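Local coordinates for immunity protein (PDB 4Q7O) that probably acts as the immunity protein of a contact-dependent growth-inhibition system, protecting the meningococcal cell from its cognate toxin, at residues K45-T50 with N105-Y110; K15-N18 with I24-F27; I63-W68 with E79-A84. All coordinates share one frame; numbering follows the deposited sequence.

Contact 1. Residues K45-T50 with N105-Y110; sequences KNITTT and NLAYHY
Ile47 and Tyr108 mark where the two backbones come closest, their CA atoms 8.2 Å apart, with the turn that follows helix 37-46 lying against one side of helix 104-121. At that spacing the main chains cannot touch, and side chains fill the distance. The CB of Ile47 points at the helix, and its two branches divide the work. CG1 stands anti to the backbone N (chi1 -162°) and carries CD1 out to the methyl of Ala107, with 4.1 Å between Ile47 CD1 and Ala107 CB. The other branch stays closer to home and meets the aromatic ring: Ile47 CG2 lies 4.0 Å from Tyr108 CE1, approaching obliquely as the two side chains run past each other in opposite directions.

Tyr108 leaves its helix at a slant, yet its far end reaches back to the turn, where Thr48 CG2 comes in at the ring edge, near the ring plane, 3.6 Å from Tyr108 OH. The hydroxyl oxygen also sits beside the main chain, 3.3 Å from Thr48 CA. Thr48 itself is tied down on its other branch: its OG1 donates to Lys45 O over 2.8 Å, in the carbonyl plane with a C=O...donor angle of 158°. Lys45 O also accepts from Thr48 N, so one carbonyl holds both the backbone and the hydroxyl and leaves CG2 facing the tyrosine.

Around this pair, Tyr136 of helix 126-139 packs edge-to-face with Tyr108, and Lys62 NZ hydrogen-bonds to Ile47 O. The contact is a buried helix-to-turn junction of an alpha+beta fold, in which helices pack beside a four-stranded antiparallel sheet: the chain passing from helix 37-46 toward strand 52-55 is packed against the helix that directly follows strand 98-103.

Contact 2. Residues K15-N18 with I24-F27; sequences KSIN and ISIF
Ser16 and Ser25 face each other across a helix-loop-helix unit, in which helix 10-18 is joined by a short connection to helix 22-34. Their CA atoms are 6.2 Å apart, a close approach that small side chains on both helices permit, and both CB atoms point across the gap.

From CB outward, Ser16 first meets Ile24: Ser16 CB rests 4.2 Å from Ile24 CB, a packing touch beside the serine pair, and it also lies 3.6 Å from Ser25 OG. One bond further, the oxygen sits between the backbone N and the carbonyl carbon of its own residue (chi1 60°). From there Ser16 OG is hydrogen-bonded to Ser25 OG at 2.8 Å, the polar link that joins the two helices here. Ser25 answers with a less relaxed rotation: its chi1 of -33° falls short of a staggered position, swinging OG toward its own backbone N.

Each hydroxyl also has a partner one turn or less back in its own helix, for Ser16 OG a hydrogen bond with Leu12 O and for Ser25 OG a weaker alternative in Phe22 O. Both serines are buried, so their hydroxyls depend on these protein partners.

Ile24 starts out facing Ser16, but the end of its chain leads off toward the sheet, where it packs on Phe89 and Leu100. The unit also lies at the subunit interface: Ser25 and Ile26 both pack on Ile26 of the second subunit, and Ile17 packs on Glu29 of that same chain. Within the subunit, Ile17 slants off its helix until its side chain comes near the serine pair, with Ile17 CG1 3.9 Å from Ser25 OG.

Contact 3. Residues I63-W68 with E79-A84; sequences IDATRW and EYIDKA
A type I beta turn from Asp64 to Arg67, just after strand 58-62, belongs to a segment that sets Ile63 and Ala65 against Ile81 of the helical-like segment 79-83. The two isoleucines meet by their ends: Ile63 CD1 is 3.8 Å from Ile81 CD1, and the side chains cross at about a right angle. Chi2 of Ile63 is extended (171°), which carries CD1 far enough to touch the CG1 of Ile81 as well. The other branch of Ile81 reaches the turn, where its CG2 lies 4.2 Å from Ala65 CB.

The opposite side of the turn is polar, with bonds that hold the turn together. Asp64 OD1 accepts from Thr66 N at 2.9 Å, making an Asx turn, and from Thr66 OG1 at 2.6 Å; both donors come from the same face of the carboxylate. Arg67 NH2 takes the other oxygen, forming a salt bridge of 2.8 Å to Asp64 OD2 on its syn side, tilted somewhat out of the carboxylate plane. Both segments lie in the long connection between strands 58-62 and 86-91, and backbone bonds join Ile63 to Ser86. Ile69 and Tyr72 of the same connection, and Ile101 of strand 98-103, pack on both isoleucines.

Along the chain, contact 2 comes first, within the N-terminal helices; contact 1 then spans from the end of helix 37-46 to helix 104-121, and contact 3 falls between its two segments, in the connection from strand 58-62 to strand 86-91. Contacts 1 and 2 have centres 15 Å apart and meet directly, Tyr110 packing on Ser16 and Ile24, so the N-terminal helices pack directly on helix 104-121. Contact 3 is more remote, its centre about 16 Å from that of contact 1 and 22 Å from that of contact 2, without touching either. Contact 2 lies at the border with the second subunit, contact 1 lies deep in the subunit, and contact 3 joins two parts of a peripheral connection beside the sheet.

Contact 1. Residues K45-T50 with N105-Y110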
ATOM      1  N   LYS B  45      19.843  -4.427   0.618  1.00 10.95           N
ATOM      2  CA  LYS B  45      21.116  -4.692  -0.060  1.00 11.88           C
ATOM      3  C   LYS B  45      20.987  -5.429  -1.384  1.00 11.83           C
ATOM      4  O   LYS B  45      21.737  -5.159  -2.328  1.00 12.09           O
ATOM      5  CB  LYS B  45      22.033  -5.522   0.840  1.00 14.46           C
ATOM      6  CG  LYS B  45      22.645  -4.756   1.971  1.00 17.77           C
ATOM      7  CD  LYS B  45      23.696  -5.593   2.653  1.00 20.92           C
ATOM      8  CE  LYS B  45      23.279  -5.946   4.054  1.00 22.63           C
ATOM      9  NZ  LYS B  45      24.297  -6.805   4.719  1.00 22.96           N
ATOM     10  N   ASN B  46      20.057  -6.377  -1.443  1.00 11.40           N
ATOM     11  CA  ASN B  46      20.019  -7.328  -2.551  1.00 13.01           C
ATOM     12  C   ASN B  46      19.750  -6.680  -3.898  1.00 12.83           C
ATOM     13  O   ASN B  46      20.137  -7.212  -4.930  1.00 13.86           O
ATOM     14  CB  ASN B  46      18.992  -8.433  -2.298  1.00 15.03           C
ATOM     15  CG  ASN B  46      19.530  -9.555  -1.436  1.00 17.58           C
ATOM     16  OD1 ASN B  46      20.555  -9.417  -0.770  1.00 18.90           O
ATOM     17  ND2 ASN B  46      18.824 -10.679  -1.441  1.00 19.55           N
ATOM     18  N   ILE B  47      19.091  -5.529  -3.891  1.00 13.44           N
ATOM     19  CA  ILE B  47      18.807  -4.837  -5.141  1.00 15.15           C
ATOM     20  C   ILE B  47      20.104  -4.482  -5.889  1.00 15.97           C
ATOM     21  O   ILE B  47      20.134  -4.475  -7.116  1.00 18.00           O
ATOM     22  CB  ILE B  47      17.903  -3.598  -4.925  1.00 15.71           C
ATOM     23  CG1 ILE B  47      17.265  -3.154  -6.250  1.00 17.93           C
ATOM     24  CG2 ILE B  47      18.668  -2.460  -4.220  1.00 15.03           C
ATOM     25  CD1 ILE B  47      16.107  -2.189  -6.071  1.00 19.06           C
ATOM     26  N   THR B  48      21.185  -4.241  -5.147  1.00 16.18           N
ATOM     27  CA  THR B  48      22.474  -3.880  -5.747  1.00 19.19           C
ATOM     28  C   THR B  48      23.316  -5.090  -6.130  1.00 20.14           C
ATOM     29  O   THR B  48      24.248  -4.977  -6.928  1.00 21.96           O
ATOM     30  CB  THR B  48      23.330  -3.033  -4.782  1.00 20.99           C
ATOM     31  OG1 THR B  48      23.833  -3.866  -3.729  1.00 22.61           O
ATOM     32  CG2 THR B  48      22.520  -1.893  -4.192  1.00 21.03           C
ATOM     33  N   THR B  49      23.007  -6.243  -5.546  1.00 19.52           N
ATOM     34  CA  THR B  49      23.817  -7.438  -5.767  1.00 20.19           C
ATOM     35  C   THR B  49      23.119  -8.462  -6.657  1.00 19.20           C
ATOM     36  O   THR B  49      23.287  -8.452  -7.875  1.00 20.29           O
ATOM     37  CB  THR B  49      24.257  -8.091  -4.441  1.00 20.91           C
ATOM     38  OG1 THR B  49      23.109  -8.390  -3.639  1.00 20.09           O
ATOM     39  CG2 THR B  49      25.170  -7.154  -3.667  1.00 22.36           C
ATOM     40  N   THR B  50      22.332  -9.340  -6.045  1.00 17.47           N
ATOM     41  CA  THR B  50      21.668 -10.414  -6.779  1.00 16.82           C
ATOM     42  C   THR B  50      20.499  -9.901  -7.615  1.00 15.32           C
ATOM     43  O   THR B  50      20.121 -10.517  -8.614  1.00 16.42           O
ATOM     44  CB  THR B  50      21.158 -11.511  -5.828  1.00 17.14           C
ATOM     45  OG1 THR B  50      20.101 -10.985  -5.018  1.00 17.68           O
ATOM     46  CG2 THR B  50      22.291 -12.006  -4.934  1.00 18.11           C
ATOM     47  N   ASN B 105      15.583   2.619 -12.002  1.00  8.04           N
ATOM     48  CA  ASN B 105      15.927   3.931 -11.459  1.00  7.97           C
ATOM     49  C   ASN B 105      14.918   4.383 -10.415  1.00  6.44           C
ATOM     50  O   ASN B 105      15.283   4.886  -9.347  1.00  7.00           O
ATOM     51  CB  ASN B 105      15.999   4.981 -12.571  1.00  9.42           C
ATOM     52  CG  ASN B 105      17.224   4.839 -13.434  1.00 13.74           C
ATOM     53  OD1 ASN B 105      18.172   4.126 -13.090  1.00 15.64           O
ATOM     54  ND2 ASN B 105      17.223   5.539 -14.560  1.00 14.88           N
ATOM     55  N   LEU B 106      13.638   4.221 -10.729  1.00  6.43           N
ATOM     56  CA  LEU B 106      12.590   4.579  -9.778  1.00  6.67           C
ATOM     57  C   LEU B 106      12.634   3.678  -8.553  1.00  6.47           C
ATOM     58  O   LEU B 106      12.441   4.143  -7.433  1.00  6.51           O
ATOM     59  CB  LEU B 106      11.209   4.550 -10.445  1.00  6.76           C
ATOM     60  CG  LEU B 106      10.034   4.844  -9.505  1.00  7.33           C
ATOM     61  CD1 LEU B 106      10.139   6.227  -8.873  1.00  8.81           C
ATOM     62  CD2 LEU B 106       8.715   4.702 -10.231  1.00  8.51           C
ATOM     63  N   ALA B 107      12.907   2.392  -8.754  1.00  6.03           N
ATOM     64  CA  ALA B 107      13.074   1.490  -7.613  1.00  6.23           C
ATOM     65  C   ALA B 107      14.182   1.967  -6.676  1.00  6.11           C
ATOM     66  O   ALA B 107      13.998   1.994  -5.458  1.00  6.95           O
ATOM     67  CB  ALA B 107      13.350   0.074  -8.074  1.00  7.78           C
ATOM     68  N   TYR B 108      15.328   2.350  -7.230  1.00  6.90           N
ATOM     69  CA  TYR B 108      16.399   2.882  -6.389  1.00  7.27           C
ATOM     70  C   TYR B 108      15.979   4.142  -5.630  1.00  7.61           C
ATOM     71  O   TYR B 108      16.347   4.325  -4.476  1.00  8.22           O
ATOM     72  CB  TYR B 108      17.668   3.138  -7.199  1.00  9.88           C
ATOM     73  CG  TYR B 108      18.578   1.939  -7.254  1.00 13.23           C
ATOM     74  CD1 TYR B 108      19.477   1.672  -6.222  1.00 15.76           C
ATOM     75  CD2 TYR B 108      18.542   1.067  -8.326  1.00 15.61           C
ATOM     76  CE1 TYR B 108      20.316   0.571  -6.267  1.00 17.25           C
ATOM     77  CE2 TYR B 108      19.385  -0.038  -8.381  1.00 15.75           C
ATOM     78  CZ  TYR B 108      20.265  -0.280  -7.350  1.00 17.50           C
ATOM     79  OH  TYR B 108      21.090  -1.381  -7.401  1.00 20.38           O
ATOM     80  N   HIS B 109      15.218   5.004  -6.293  1.00  7.76           N
ATOM     81  CA  HIS B 109      14.627   6.189  -5.676  1.00  8.08           C
ATOM     82  C   HIS B 109      13.798   5.774  -4.458  1.00  7.12           C
ATOM     83  O   HIS B 109      13.986   6.299  -3.358  1.00  7.77           O
ATOM     84  CB  HIS B 109      13.778   6.893  -6.744  1.00 10.40           C
ATOM     85  CG  HIS B 109      13.035   8.109  -6.279  1.00 15.29           C
ATOM     86  ND1 HIS B 109      13.663   9.295  -5.968  1.00 18.16           N
ATOM     87  CD2 HIS B 109      11.708   8.344  -6.166  1.00 16.72           C
ATOM     88  CE1 HIS B 109      12.753  10.200  -5.643  1.00 17.80           C
ATOM     89  NE2 HIS B 109      11.558   9.649  -5.758  1.00 18.41           N
ATOM     90  N   TYR B 110      12.908   4.806  -4.637  1.00  6.22           N
ATOM     91  CA  TYR B 110      12.108   4.322  -3.513  1.00  5.83           C
ATOM     92  C   TYR B 110      12.950   3.695  -2.409  1.00  6.00           C
ATOM     93  O   TYR B 110      12.701   3.933  -1.232  1.00  7.06           O
ATOM     94  CB  TYR B 110      11.074   3.307  -3.983  1.00  5.72           C
ATOM     95  CG  TYR B 110       9.894   3.881  -4.732  1.00  5.94           C
ATOM     96  CD1 TYR B 110       9.271   5.051  -4.309  1.00  7.36           C
ATOM     97  CD2 TYR B 110       9.384   3.231  -5.855  1.00  5.31           C
ATOM     98  CE1 TYR B 110       8.177   5.561  -4.981  1.00  7.24           C
ATOM     99  CE2 TYR B 110       8.282   3.737  -6.538  1.00  6.02           C
ATOM    100  CZ  TYR B 110       7.690   4.904  -6.099  1.00  6.44           C
ATOM    101  OH  TYR B 110       6.600   5.409  -6.761  1.00  7.62           O
TER

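Contact 2. Residues K15-N18 with I24-F27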
ATOM      1  N   LYS B  15       5.500   9.331  -1.261  1.00  7.11           N
ATOM      2  CA  LYS B  15       5.909   9.289  -2.655  1.00  8.21           C
ATOM      3  C   LYS B  15       5.235   8.149  -3.400  1.00  7.28           C
ATOM      4  O   LYS B  15       4.684   8.345  -4.478  1.00  7.90           O
ATOM      5  CB  LYS B  15       7.430   9.187  -2.788  1.00 10.26           C
ATOM      6  CG  LYS B  15       7.940   9.446  -4.193  1.00 13.64           C
ATOM      7  CD  LYS B  15       8.108  10.946  -4.442  1.00 17.83           C
ATOM      8  CE  LYS B  15       9.346  11.495  -3.741  1.00 20.35           C
ATOM      9  NZ  LYS B  15       9.493  12.969  -3.913  1.00 22.49           N
ATOM     10  N   SER B  16       5.239   6.962  -2.809  1.00  7.37           N
ATOM     11  CA  SER B  16       4.680   5.812  -3.495  1.00  7.29           C
ATOM     12  C   SER B  16       3.163   5.934  -3.701  1.00  6.75           C
ATOM     13  O   SER B  16       2.659   5.627  -4.782  1.00  7.66           O
ATOM     14  CB  SER B  16       5.071   4.507  -2.791  1.00  7.88           C
ATOM     15  OG  SER B  16       4.596   4.482  -1.457  1.00  8.31           O
ATOM     16  N   ILE B  17       2.442   6.385  -2.679  1.00  6.80           N
ATOM     17  CA  ILE B  17       1.004   6.589  -2.809  1.00  7.15           C
ATOM     18  C   ILE B  17       0.697   7.646  -3.865  1.00  6.25           C
ATOM     19  O   ILE B  17      -0.183   7.458  -4.707  1.00  6.59           O
ATOM     20  CB  ILE B  17       0.357   6.945  -1.447  1.00  7.13           C
ATOM     21  CG1 ILE B  17       0.383   5.719  -0.533  1.00  9.54           C
ATOM     22  CG2 ILE B  17      -1.072   7.463  -1.626  1.00  9.46           C
ATOM     23  CD1 ILE B  17       0.072   6.044   0.909  1.00 11.99           C
ATOM     24  N   ASN B  18       1.435   8.749  -3.854  1.00  6.53           N
ATOM     25  CA  ASN B  18       1.199   9.785  -4.852  1.00  7.48           C
ATOM     26  C   ASN B  18       1.523   9.336  -6.276  1.00  7.73           C
ATOM     27  O   ASN B  18       1.004   9.898  -7.238  1.00  9.25           O
ATOM     28  CB  ASN B  18       1.934  11.077  -4.487  1.00  8.78           C
ATOM     29  CG  ASN B  18       1.227  11.847  -3.392  1.00 11.28           C
ATOM     30  OD1 ASN B  18       0.003  11.753  -3.241  1.00 13.12           O
ATOM     31  ND2 ASN B  18       1.988  12.610  -2.620  1.00 11.36           N
ATOM     32  N   ILE B  24       4.566  -0.876  -3.543  1.00  5.47           N
ATOM     33  CA  ILE B  24       5.819  -0.532  -2.873  1.00  6.65           C
ATOM     34  C   ILE B  24       5.605  -0.205  -1.393  1.00  7.29           C
ATOM     35  O   ILE B  24       6.388  -0.628  -0.535  1.00  7.74           O
ATOM     36  CB  ILE B  24       6.526   0.650  -3.562  1.00  7.41           C
ATOM     37  CG1 ILE B  24       6.818   0.323  -5.032  1.00  9.24           C
ATOM     38  CG2 ILE B  24       7.801   1.014  -2.817  1.00  8.54           C
ATOM     39  CD1 ILE B  24       7.654  -0.926  -5.237  1.00 11.33           C
ATOM     40  N   SER B  25       4.549   0.553  -1.107  1.00  7.62           N
ATOM     41  CA  SER B  25       4.165   0.901   0.263  1.00  8.21           C
ATOM     42  C   SER B  25       3.960  -0.370   1.088  1.00  7.79           C
ATOM     43  O   SER B  25       4.469  -0.505   2.209  1.00  9.68           O
ATOM     44  CB  SER B  25       2.853   1.708   0.271  1.00  9.46           C
ATOM     45  OG  SER B  25       2.708   2.545  -0.873  1.00 13.19           O
ATOM     46  N   ILE B  26       3.210  -1.311   0.526  1.00  6.43           N
ATOM     47  CA  ILE B  26       2.892  -2.550   1.227  1.00  6.61           C
ATOM     48  C   ILE B  26       4.135  -3.408   1.400  1.00  6.51           C
ATOM     49  O   ILE B  26       4.351  -3.998   2.458  1.00  8.01           O
ATOM     50  CB  ILE B  26       1.815  -3.348   0.463  1.00  6.71           C
ATOM     51  CG1 ILE B  26       0.511  -2.551   0.397  1.00  7.88           C
ATOM     52  CG2 ILE B  26       1.566  -4.713   1.107  1.00  8.39           C
ATOM     53  CD1 ILE B  26      -0.510  -3.180  -0.531  1.00  8.36           C
ATOM     54  N   PHE B  27       4.961  -3.457   0.362  1.00  6.01           N
ATOM     55  CA  PHE B  27       6.199  -4.231   0.383  1.00  6.96           C
ATOM     56  C   PHE B  27       7.062  -3.878   1.597  1.00  7.32           C
ATOM     57  O   PHE B  27       7.435  -4.746   2.387  1.00  6.93           O
ATOM     58  CB  PHE B  27       6.972  -3.995  -0.918  1.00  7.37           C
ATOM     59  CG  PHE B  27       8.294  -4.703  -0.979  1.00  7.44           C
ATOM     60  CD1 PHE B  27       8.385  -5.999  -1.469  1.00  8.93           C
ATOM     61  CD2 PHE B  27       9.455  -4.064  -0.577  1.00  8.69           C
ATOM     62  CE1 PHE B  27       9.605  -6.648  -1.526  1.00 10.25           C
ATOM     63  CE2 PHE B  27      10.676  -4.716  -0.625  1.00  8.48           C
ATOM     64  CZ  PHE B  27      10.751  -6.002  -1.100  1.00  9.25           C
TER

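Contact 3. Residues I63-W68 with E79-A84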
ATOM      1  N   ILE B  63      14.037  -7.623 -13.827  1.00  7.00           N
ATOM      2  CA  ILE B  63      13.516  -8.354 -14.969  1.00  8.83           C
ATOM      3  C   ILE B  63      14.608  -8.563 -16.000  1.00 10.23           C
ATOM      4  O   ILE B  63      15.219  -7.603 -16.475  1.00 11.15           O
ATOM      5  CB  ILE B  63      12.320  -7.616 -15.590  1.00  9.36           C
ATOM      6  CG1 ILE B  63      11.144  -7.634 -14.603  1.00 10.23           C
ATOM      7  CG2 ILE B  63      11.918  -8.251 -16.918  1.00 10.27           C
ATOM      8  CD1 ILE B  63       9.983  -6.773 -15.010  1.00 12.54           C
ATOM      9  N   ASP B  64      14.865  -9.825 -16.326  1.00 11.05           N
ATOM     10  CA  ASP B  64      15.820 -10.163 -17.366  1.00 11.56           C
ATOM     11  C   ASP B  64      15.113 -10.095 -18.710  1.00 12.52           C
ATOM     12  O   ASP B  64      14.403 -11.026 -19.091  1.00 13.57           O
ATOM     13  CB  ASP B  64      16.360 -11.573 -17.140  1.00 14.46           C
ATOM     14  CG  ASP B  64      17.444 -11.952 -18.128  1.00 16.68           C
ATOM     15  OD1 ASP B  64      17.634 -11.238 -19.134  1.00 17.38           O
ATOM     16  OD2 ASP B  64      18.108 -12.977 -17.891  1.00 18.94           O
ATOM     17  N   ALA B  65      15.321  -9.000 -19.433  1.00 14.08           N
ATOM     18  CA  ALA B  65      14.641  -8.799 -20.710  1.00 14.79           C
ATOM     19  C   ALA B  65      15.199  -9.655 -21.851  1.00 14.80           C
ATOM     20  O   ALA B  65      14.701  -9.588 -22.972  1.00 16.68           O
ATOM     21  CB  ALA B  65      14.633  -7.322 -21.091  1.00 16.46           C
ATOM     22  N   THR B  66      16.230 -10.452 -21.585  1.00 12.80           N
ATOM     23  CA  THR B  66      16.670 -11.420 -22.592  1.00 13.39           C
ATOM     24  C   THR B  66      15.900 -12.728 -22.466  1.00 12.38           C
ATOM     25  O   THR B  66      16.011 -13.596 -23.328  1.00 12.81           O
ATOM     26  CB  THR B  66      18.182 -11.724 -22.522  1.00 14.82           C
ATOM     27  OG1 THR B  66      18.486 -12.433 -21.313  1.00 15.55           O
ATOM     28  CG2 THR B  66      19.006 -10.440 -22.602  1.00 15.48           C
ATOM     29  N   ARG B  67      15.138 -12.868 -21.383  1.00 10.33           N
ATOM     30  CA  ARG B  67      14.312 -14.048 -21.167  1.00 11.11           C
ATOM     31  C   ARG B  67      12.830 -13.694 -21.283  1.00 10.50           C
ATOM     32  O   ARG B  67      12.481 -12.519 -21.409  1.00 12.31           O
ATOM     33  CB  ARG B  67      14.661 -14.704 -19.826  1.00 13.48           C
ATOM     34  CG  ARG B  67      15.934 -15.539 -19.939  1.00 17.23           C
ATOM     35  CD  ARG B  67      16.554 -15.922 -18.609  1.00 20.64           C
ATOM     36  NE  ARG B  67      17.672 -16.848 -18.794  1.00 22.37           N
ATOM     37  CZ  ARG B  67      18.939 -16.485 -18.997  1.00 23.89           C
ATOM     38  NH1 ARG B  67      19.876 -17.412 -19.154  1.00 24.48           N
ATOM     39  NH2 ARG B  67      19.277 -15.201 -19.032  1.00 24.56           N
ATOM     40  N   TRP B  68      11.974 -14.714 -21.272  1.00  9.69           N
ATOM     41  CA  TRP B  68      10.549 -14.549 -21.533  1.00  9.30           C
ATOM     42  C   TRP B  68       9.921 -13.525 -20.603  1.00  9.78           C
ATOM     43  O   TRP B  68      10.128 -13.572 -19.392  1.00 10.75           O
ATOM     44  CB  TRP B  68       9.845 -15.882 -21.326  1.00  9.97           C
ATOM     45  CG  TRP B  68       8.440 -15.937 -21.828  1.00 10.16           C
ATOM     46  CD1 TRP B  68       8.003 -15.662 -23.099  1.00 11.56           C
ATOM     47  CD2 TRP B  68       7.292 -16.357 -21.090  1.00 11.13           C
ATOM     48  NE1 TRP B  68       6.648 -15.863 -23.180  1.00 11.11           N
ATOM     49  CE2 TRP B  68       6.188 -16.293 -21.960  1.00 11.49           C
ATOM     50  CE3 TRP B  68       7.088 -16.769 -19.764  1.00 11.76           C
ATOM     51  CZ2 TRP B  68       4.892 -16.626 -21.551  1.00 12.50           C
ATOM     52  CZ3 TRP B  68       5.810 -17.103 -19.360  1.00 12.23           C
ATOM     53  CH2 TRP B  68       4.725 -17.027 -20.249  1.00 12.79           C
ATOM     54  N   GLU B  79       4.663  -2.054 -19.560  1.00  8.94           N
ATOM     55  CA  GLU B  79       5.188  -1.217 -20.636  1.00 10.74           C
ATOM     56  C   GLU B  79       6.590  -0.641 -20.381  1.00  9.69           C
ATOM     57  O   GLU B  79       7.264  -0.210 -21.326  1.00 10.03           O
ATOM     58  CB  GLU B  79       4.183  -0.119 -21.001  1.00 14.86           C
ATOM     59  CG  GLU B  79       2.898  -0.666 -21.623  1.00 20.31           C
ATOM     60  CD  GLU B  79       1.962   0.421 -22.120  1.00 25.98           C
ATOM     61  OE1 GLU B  79       0.913   0.076 -22.706  1.00 28.56           O
ATOM     62  OE2 GLU B  79       2.269   1.617 -21.920  1.00 28.84           O
ATOM     63  N   TYR B  80       7.039  -0.642 -19.124  1.00  8.07           N
ATOM     64  CA  TYR B  80       8.386  -0.164 -18.828  1.00  8.65           C
ATOM     65  C   TYR B  80       9.469  -1.077 -19.380  1.00  8.70           C
ATOM     66  O   TYR B  80      10.565  -0.610 -19.684  1.00  9.74           O
ATOM     67  CB  TYR B  80       8.611   0.014 -17.320  1.00  8.12           C
ATOM     68  CG  TYR B  80       7.826   1.141 -16.685  1.00  8.38           C
ATOM     69  CD1 TYR B  80       7.999   2.458 -17.097  1.00  9.38           C
ATOM     70  CD2 TYR B  80       6.934   0.889 -15.654  1.00  8.87           C
ATOM     71  CE1 TYR B  80       7.287   3.496 -16.522  1.00  9.35           C
ATOM     72  CE2 TYR B  80       6.222   1.925 -15.056  1.00  9.09           C
ATOM     73  CZ  TYR B  80       6.402   3.224 -15.500  1.00  9.99           C
ATOM     74  OH  TYR B  80       5.704   4.251 -14.920  1.00 10.94           O
ATOM     75  N   ILE B  81       9.178  -2.374 -19.494  1.00  8.56           N
ATOM     76  CA  ILE B  81      10.232  -3.340 -19.812  1.00  9.04           C
ATOM     77  C   ILE B  81      10.917  -3.014 -21.138  1.00 10.49           C
ATOM     78  O   ILE B  81      12.146  -3.044 -21.236  1.00 12.28           O
ATOM     79  CB  ILE B  81       9.716  -4.802 -19.818  1.00  9.74           C
ATOM     80  CG1 ILE B  81       9.121  -5.170 -18.455  1.00  9.81           C
ATOM     81  CG2 ILE B  81      10.845  -5.753 -20.169  1.00 10.67           C
ATOM     82  CD1 ILE B  81       8.390  -6.502 -18.445  1.00  9.96           C
ATOM     83  N   ASP B  82      10.126  -2.671 -22.151  1.00 11.25           N
ATOM     84  CA  ASP B  82      10.680  -2.342 -23.463  1.00 13.69           C
ATOM     85  C   ASP B  82      11.429  -1.006 -23.493  1.00 13.36           C
ATOM     86  O   ASP B  82      12.183  -0.740 -24.429  1.00 15.59           O
ATOM     87  CB  ASP B  82       9.576  -2.354 -24.527  1.00 17.40           C
ATOM     88  CG  ASP B  82      10.116  -2.169 -25.931  1.00 22.18           C
ATOM     89  OD1 ASP B  82      10.789  -3.094 -26.432  1.00 24.58           O
ATOM     90  OD2 ASP B  82       9.871  -1.098 -26.530  1.00 24.42           O
ATOM     91  N   LYS B  83      11.239  -0.180 -22.467  1.00 10.70           N
ATOM     92  CA  LYS B  83      11.792   1.178 -22.458  1.00 10.28           C
ATOM     93  C   LYS B  83      13.080   1.330 -21.648  1.00  9.80           C
ATOM     94  O   LYS B  83      13.928   2.148 -21.988  1.00 10.52           O
ATOM     95  CB  LYS B  83      10.750   2.168 -21.937  1.00 10.05           C
ATOM     96  CG  LYS B  83       9.429   2.118 -22.685  1.00 11.04           C
ATOM     97  CD  LYS B  83       8.409   3.078 -22.092  1.00 12.90           C
ATOM     98  CE  LYS B  83       7.090   3.024 -22.855  1.00 15.18           C
ATOM     99  NZ  LYS B  83       6.160   4.131 -22.475  1.00 17.15           N
ATOM    100  N   ALA B  84      13.228   0.543 -20.586  1.00 10.66           N
ATOM    101  CA  ALA B  84      14.347   0.713 -19.660  1.00  9.54           C
ATOM    102  C   ALA B  84      14.505  -0.531 -18.795  1.00  8.64           C
ATOM    103  O   ALA B  84      13.552  -1.295 -18.644  1.00  8.30           O
ATOM    104  CB  ALA B  84      14.120   1.952 -18.777  1.00 12.22           C
TER